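Local coordinates for protein endonuclease 2 (Arabidopsis thaliana, PDB 4CXP) that cuts RNA and single-stranded DNA, and double-stranded DNA less well, as a metal-dependent endonuclease that leaves 5'-phosphate ends, at residues D158-I161 with I162-A165; L240-V243 with Y244-A248. One frame throughout, in Å; residues are numbered along the deposited sequence.

Contact 1: D158-I161 with I162-A165. With ZN (zinc ion), chain F.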
ATOM      1  N   ASP A 158      -1.017   0.186  -9.865  1.00  7.33           N
ATOM      2  CA  ASP A 158      -2.144   0.344  -8.951  1.00  7.74           C
ATOM      3  C   ASP A 158      -3.224  -0.711  -9.207  1.00  7.50           C
ATOM      4  O   ASP A 158      -3.831  -1.197  -8.245  1.00  8.42           O
ATOM      5  CB  ASP A 158      -2.831   1.714  -9.118  1.00  7.84           C
ATOM      6  CG  ASP A 158      -2.225   2.838  -8.300  1.00  7.91           C
ATOM      7  OD1 ASP A 158      -1.414   2.612  -7.375  1.00  8.16           O
ATOM      8  OD2 ASP A 158      -2.627   4.003  -8.569  1.00  9.25           O
ATOM      9  N   SER A 159      -3.485  -0.985 -10.489  1.00  7.93           N
ATOM     10  CA  SER A 159      -4.697  -1.665 -10.895  1.00  8.90           C
ATOM     11  C   SER A 159      -4.538  -2.750 -11.946  1.00  8.24           C
ATOM     12  O   SER A 159      -5.112  -3.827 -11.802  1.00  8.93           O
ATOM     13  CB  SER A 159      -5.714  -0.632 -11.413  1.00 11.78           C
ATOM     14  OG  SER A 159      -6.126   0.225 -10.374  1.00 13.29           O
ATOM     15  N   ASN A 160      -3.866  -2.490 -13.068  1.00  8.25           N
ATOM     16  CA  ASN A 160      -4.007  -3.426 -14.192  1.00  8.79           C
ATOM     17  C   ASN A 160      -3.449  -4.803 -13.919  1.00  7.78           C
ATOM     18  O   ASN A 160      -4.081  -5.796 -14.293  1.00  8.56           O
ATOM     19  CB  ASN A 160      -3.401  -2.911 -15.497  1.00  9.37           C
ATOM     20  CG  ASN A 160      -4.059  -1.653 -15.990  1.00 10.97           C
ATOM     21  OD1 ASN A 160      -5.091  -1.681 -16.693  1.00 18.59           O
ATOM     22  ND2 ASN A 160      -3.482  -0.560 -15.664  1.00 12.04           N
ATOM     23  N   ILE A 161      -2.274  -4.904 -13.298  1.00  8.00           N
ATOM     24  CA  ILE A 161      -1.718  -6.221 -13.007  1.00  7.63           C
ATOM     25  C   ILE A 161      -2.712  -7.021 -12.147  1.00  7.48           C
ATOM     26  O   ILE A 161      -3.032  -8.171 -12.451  1.00  8.01           O
ATOM     27  CB  ILE A 161      -0.343  -6.144 -12.329  1.00  7.89           C
ATOM     28  CG1 ILE A 161       0.696  -5.533 -13.278  1.00  8.71           C
ATOM     29  CG2 ILE A 161       0.083  -7.517 -11.862  1.00  8.80           C
ATOM     30  CD1 ILE A 161       1.967  -5.118 -12.578  1.00  9.57           C
ATOM     31  N   ILE A 162      -3.185  -6.410 -11.065  1.00  7.51           N
ATOM     32  CA  ILE A 162      -4.086  -7.111 -10.161  1.00  7.60           C
ATOM     33  C   ILE A 162      -5.394  -7.499 -10.863  1.00  8.05           C
ATOM     34  O   ILE A 162      -5.870  -8.621 -10.713  1.00  8.67           O
ATOM     35  CB  ILE A 162      -4.352  -6.266  -8.903  1.00  8.11           C
ATOM     36  CG1 ILE A 162      -3.067  -6.117  -8.086  1.00  8.66           C
ATOM     37  CG2 ILE A 162      -5.453  -6.894  -8.054  1.00  9.06           C
ATOM     38  CD1 ILE A 162      -3.160  -5.050  -7.016  1.00  9.86           C
ATOM     39  N   GLU A 163      -5.966  -6.570 -11.618  1.00  8.27           N
ATOM     40  CA  GLU A 163      -7.227  -6.840 -12.299  1.00  9.41           C
ATOM     41  C   GLU A 163      -7.088  -7.965 -13.310  1.00  8.47           C
ATOM     42  O   GLU A 163      -7.989  -8.798 -13.451  1.00  9.18           O
ATOM     43  CB  GLU A 163      -7.732  -5.580 -12.998  1.00 12.08           C
ATOM     44  CG  GLU A 163      -8.294  -4.510 -12.101  1.00 16.43           C
ATOM     45  CD  GLU A 163      -8.459  -3.165 -12.831  1.00 24.37           C
ATOM     46  OE1 GLU A 163      -7.960  -2.998 -13.971  1.00 30.09           O
ATOM     47  OE2 GLU A 163      -9.047  -2.247 -12.246  1.00 31.19           O
ATOM     48  N   THR A 164      -5.995  -7.974 -14.057  1.00  8.78           N
ATOM     49  CA  THR A 164      -5.780  -9.005 -15.054  1.00  9.06           C
ATOM     50  C   THR A 164      -5.578 -10.347 -14.380  1.00  8.75           C
ATOM     51  O   THR A 164      -6.087 -11.371 -14.842  1.00  9.54           O
ATOM     52  CB  THR A 164      -4.613  -8.615 -15.968  1.00 10.13           C
ATOM     53  OG1 THR A 164      -4.923  -7.371 -16.594  1.00 12.21           O
ATOM     54  CG2 THR A 164      -4.359  -9.665 -17.008  1.00 11.19           C
ATOM     55  N   ALA A 165      -4.842 -10.370 -13.270  1.00  8.02           N
ATOM     56  CA  ALA A 165      -4.698 -11.610 -12.516  1.00  8.54           C
ATOM     57  C   ALA A 165      -6.049 -12.102 -11.982  1.00  8.04           C
ATOM     58  O   ALA A 165      -6.373 -13.288 -12.089  1.00  8.35           O
ATOM     59  CB  ALA A 165      -3.710 -11.445 -11.387  1.00  8.93           C
TER
HETATM   60 ZN    ZN F 932      -1.497   5.079  -7.067  1.00  9.68          ZN
HETATM   61  O   HOH W   1      -8.547  -0.693  -9.785  1.00 25.80           O
HETATM   62  O   HOH W   2      -6.521  -4.297 -16.541  1.00 31.74           O
HETATM   63  O   HOH W   3      -2.122   7.042  -7.415  1.00 14.05           O
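In the zinc-binding, substrate-binding helix 153-169, Ser-159 and Glu-163 meet one turn apart. Glu-163 turns its CG back beside its own backbone N (chi1 -74°), which lays the chain over Ser-159 O and brings OE2 close to Ser-159 CB. Water 1 closes the gap between their polar ends: it accepts from Ser-159 OG at 2.7 Å and donates to Glu-163 OE2 at 3.0 Å. OE2 also lies near Glu-4 OE2, a like-charged neighbour. The other oxygen takes a second bridge, in which water 2 donates to Asn-160 OD1 (3.0 Å) and to Glu-163 OE1 (3.2 Å); the amide and carboxylate planes stand 82° apart.

The helix widens into a pi-type turn at 158-160, beginning at its second zinc ligand, Asp-158. One turn after the first, His-154, Asp-158 chelates the zinc ion with OD2 at 2.2 Å and OD1 at 2.5 Å. His-130 binds the same zinc, and OD1 is gripped further by Gln-127 NE2 and the N-terminal nitrogen of Trp-1.

Farther along, Asn-160 O accepts twice from Thr-164, from N and from OG1, each at 2.9 Å and from opposite faces of the carbonyl plane. The hydroxyl, folded beside its own N (chi1 -59°), also accepts the indole N-H of Trp-146.

Contact 2: L240-V243 with Y244-A248. With NAG (2-acetamido-2-deoxy-beta-D-glucopyranose), chain D.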
ATOM      1  N   LEU A 240       4.180 -10.246 -11.437  1.00 10.72           N
ATOM      2  CA  LEU A 240       3.147 -10.649 -10.527  1.00 11.26           C
ATOM      3  C   LEU A 240       3.693 -11.105  -9.164  1.00 10.52           C
ATOM      4  O   LEU A 240       3.109 -10.733  -8.149  1.00 10.31           O
ATOM      5  CB  LEU A 240       2.238 -11.670 -11.187  1.00 13.68           C
ATOM      6  CG  LEU A 240       0.972 -12.042 -10.411  1.00 12.56           C
ATOM      7  CD1 LEU A 240       0.037 -10.884 -10.115  1.00 13.01           C
ATOM      8  CD2 LEU A 240       0.245 -13.112 -11.209  1.00 14.13           C
ATOM      9  N   PRO A 241       4.820 -11.851  -9.098  1.00 10.46           N
ATOM     10  CA  PRO A 241       5.293 -12.235  -7.770  1.00 10.52           C
ATOM     11  C   PRO A 241       5.635 -11.067  -6.869  1.00  8.26           C
ATOM     12  O   PRO A 241       5.437 -11.153  -5.663  1.00  7.49           O
ATOM     13  CB  PRO A 241       6.510 -13.125  -8.056  1.00 11.93           C
ATOM     14  CG  PRO A 241       6.255 -13.673  -9.414  1.00 13.57           C
ATOM     15  CD  PRO A 241       5.571 -12.549 -10.151  1.00 12.03           C
ATOM     16  N   ILE A 242       6.127  -9.976  -7.429  1.00  9.04           N
ATOM     17  CA  ILE A 242       6.466  -8.827  -6.587  0.50  8.10           C
ATOM     18  C   ILE A 242       5.185  -8.107  -6.161  1.00  7.53           C
ATOM     19  O   ILE A 242       5.130  -7.618  -5.041  1.00  7.41           O
ATOM     20  CB  ILE A 242       7.568  -7.904  -7.193  0.50  9.23           C
ATOM     21  CG1 ILE A 242       7.860  -6.689  -6.317  0.50 10.64           C
ATOM     22  CG2 ILE A 242       7.160  -7.338  -8.514  0.50  9.74           C
ATOM     23  CD1 ILE A 242       8.291  -7.008  -4.914  0.50 13.39           C
ATOM     24  N   VAL A 243       4.163  -8.059  -7.009  1.00  7.56           N
ATOM     25  CA  VAL A 243       2.877  -7.556  -6.571  1.00  7.44           C
ATOM     26  C   VAL A 243       2.358  -8.394  -5.391  1.00  7.00           C
ATOM     27  O   VAL A 243       1.936  -7.855  -4.371  1.00  7.34           O
ATOM     28  CB  VAL A 243       1.884  -7.485  -7.738  1.00  8.62           C
ATOM     29  CG1 VAL A 243       0.472  -7.200  -7.248  1.00  9.48           C
ATOM     30  CG2 VAL A 243       2.343  -6.415  -8.728  1.00 10.10           C
ATOM     31  N   TYR A 244       2.375  -9.718  -5.538  1.00  6.76           N
ATOM     32  CA  TYR A 244       1.971 -10.592  -4.440  1.00  7.03           C
ATOM     33  C   TYR A 244       2.748 -10.287  -3.155  1.00  6.85           C
ATOM     34  O   TYR A 244       2.174 -10.190  -2.078  1.00  7.11           O
ATOM     35  CB  TYR A 244       2.172 -12.045  -4.812  1.00  6.98           C
ATOM     36  CG  TYR A 244       1.277 -12.653  -5.868  1.00  7.33           C
ATOM     37  CD1 TYR A 244       0.007 -12.188  -6.162  1.00  8.10           C
ATOM     38  CD2 TYR A 244       1.712 -13.792  -6.527  1.00  8.26           C
ATOM     39  CE1 TYR A 244      -0.801 -12.845  -7.084  1.00  9.00           C
ATOM     40  CE2 TYR A 244       0.906 -14.463  -7.440  1.00  8.96           C
ATOM     41  CZ  TYR A 244      -0.348 -13.979  -7.700  1.00  9.25           C
ATOM     42  OH  TYR A 244      -1.192 -14.653  -8.578  1.00 11.15           O
ATOM     43  N   GLN A 245       4.064 -10.163  -3.288  1.00  6.80           N
ATOM     44  CA  GLN A 245       4.926  -9.880  -2.142  1.00  6.98           C
ATOM     45  C   GLN A 245       4.497  -8.591  -1.445  1.00  6.77           C
ATOM     46  O   GLN A 245       4.392  -8.551  -0.220  1.00  6.95           O
ATOM     47  CB  GLN A 245       6.369  -9.765  -2.609  1.00  7.33           C
ATOM     48  CG  GLN A 245       7.387  -9.507  -1.497  1.00  7.98           C
ATOM     49  CD  GLN A 245       8.595  -8.795  -2.034  1.00  9.13           C
ATOM     50  OE1 GLN A 245       9.344  -9.344  -2.834  1.00 10.93           O
ATOM     51  NE2 GLN A 245       8.764  -7.544  -1.630  1.00  9.01           N
ATOM     52  N   ARG A 246       4.298  -7.532  -2.215  1.00  6.50           N
ATOM     53  CA  ARG A 246       3.973  -6.247  -1.626  1.00  6.59           C
ATOM     54  C   ARG A 246       2.601  -6.207  -0.996  1.00  6.83           C
ATOM     55  O   ARG A 246       2.414  -5.572   0.041  1.00  7.41           O
ATOM     56  CB  ARG A 246       4.119  -5.130  -2.662  1.00  6.70           C
ATOM     57  CG  ARG A 246       5.521  -4.933  -3.223  1.00  6.88           C
ATOM     58  CD  ARG A 246       6.592  -4.695  -2.169  1.00  7.23           C
ATOM     59  NE  ARG A 246       6.507  -3.342  -1.636  1.00  7.33           N
ATOM     60  CZ  ARG A 246       7.287  -2.885  -0.657  1.00  7.00           C
ATOM     61  NH1 ARG A 246       8.003  -3.726   0.074  1.00  7.61           N
ATOM     62  NH2 ARG A 246       7.340  -1.584  -0.438  1.00  7.67           N
ATOM     63  N   LEU A 247       1.624  -6.904  -1.587  1.00  6.92           N
ATOM     64  CA  LEU A 247       0.309  -7.013  -0.985  1.00  7.17           C
ATOM     65  C   LEU A 247       0.365  -7.788   0.332  1.00  7.20           C
ATOM     66  O   LEU A 247      -0.240  -7.400   1.328  1.00  8.22           O
ATOM     67  CB  LEU A 247      -0.678  -7.656  -1.952  1.00  7.68           C
ATOM     68  CG  LEU A 247      -0.981  -6.885  -3.234  1.00  8.21           C
ATOM     69  CD1 LEU A 247      -1.831  -7.735  -4.171  1.00  9.54           C
ATOM     70  CD2 LEU A 247      -1.645  -5.548  -2.972  1.00  9.39           C
ATOM     71  N   ALA A 248       1.096  -8.897   0.332  1.00  7.35           N
ATOM     72  CA  ALA A 248       1.245  -9.704   1.540  1.00  7.49           C
ATOM     73  C   ALA A 248       1.979  -8.913   2.625  1.00  7.13           C
ATOM     74  O   ALA A 248       1.568  -8.916   3.778  1.00  7.54           O
ATOM     75  CB  ALA A 248       1.961 -10.983   1.217  1.00  7.93           C
TER
HETATM   76  C1  NAG D   1       2.126 -19.113  -3.655  1.00 10.96           C
HETATM   77  C2  NAG D   1       2.025 -18.271  -4.923  1.00 10.33           C
HETATM   78  C3  NAG D   1       2.149 -19.166  -6.147  1.00 10.68           C
HETATM   79  C4  NAG D   1       3.427 -19.984  -6.064  1.00 11.14           C
HETATM   80  C5  NAG D   1       3.509 -20.708  -4.726  1.00 13.05           C
HETATM   81  C6  NAG D   1       4.822 -21.454  -4.522  1.00 15.46           C
HETATM   82  C7  NAG D   1       0.684 -16.311  -4.419  1.00  9.15           C
HETATM   83  C8  NAG D   1      -0.643 -15.625  -4.503  1.00  9.35           C
HETATM   84  N2  NAG D   1       0.791 -17.515  -4.959  1.00  9.30           N
HETATM   85  O3  NAG D   1       2.120 -18.374  -7.319  1.00 11.62           O
HETATM   86  O4  NAG D   1       3.428 -20.909  -7.134  1.00 12.70           O
HETATM   87  O5  NAG D   1       3.386 -19.766  -3.673  1.00 12.49           O
HETATM   88  O6  NAG D   1       5.911 -20.564  -4.612  1.00 18.59           O
HETATM   89  O7  NAG D   1       1.620 -15.771  -3.811  1.00 10.60           O
HETATM   90  O   HOH W   4       8.817 -11.230  -4.841  1.00 19.73           O
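Leu-240 packs over one face of the Tyr-244 ring, one turn on in the long, proline-kinked C-terminal helix 233-262. Its CG sits 3.9 Å from the ring centroid of Tyr-244, 22° off the normal, a CH-pi contact offset toward the rim. The isobutyl group gets there because CG is anti to the backbone N (chi1 -171°); CD2 then reaches Tyr-244 OH at 3.4 Å. On the opposite face the acetyl methyl of the N-acetylglucosamine, C8, lies over the ring centre 3.4 Å above the plane of Tyr-244, making the tyrosine the filling of a sandwich between leucine and glycan. Tyr-244 OH hydrogen-bonds the hydroxyl of Tyr-170. An alanine at Tyr-244 is likely to strip both the leucine and the acetyl group of their shared flat surface and leave the Tyr-170 hydroxyl without this mate.

Pro-241 has no N-H to offer the preceding turn and the N of Ile-242 makes no bond to it either, which goes with the kink, yet Pro-241 O still accepts from Gln-245 N at 2.9 Å. Water 4 donates to Gln-245 OE1 at 2.8 Å and only weakly to Pro-241 O, while NE2 of that glutamine turns to Gln-249 OE1. Ile-242 O takes the N-H of Arg-246, whose CG also rests against this oxygen. Bent at chi2 and chi3, the arginine carries its guanidinium off to His-126 O, Tyr-209 O and the carboxylate of Glu-212. Val-243 runs side by side with Leu-247, the two pointing the same way, and Val-243 CG1 touches Leu-247 CD1 at 3.9 Å.

In the fold
Neither contact closes a loop: each lies within a single helix and pairs residues about one turn apart. Following the chain, contact 1 on helix 153-169 comes first; helices 176-187, 190-197 and 206-221 follow before contact 2 on helix 233-262, so the two are in series, neither nested nor crossed. In space they touch, with centres about 11 Å apart. Ile-161 CG2 packs on Leu-240 CD1 at 3.8 Å, and Ile-162 CG1 meets Val-243 CG1 at the same distance. This apolar seam ties the helix carrying two zinc ligands to the C-terminal helix, whose other neighbours include helix 176-187, helix 3-15 and the N-terminal Trp-1.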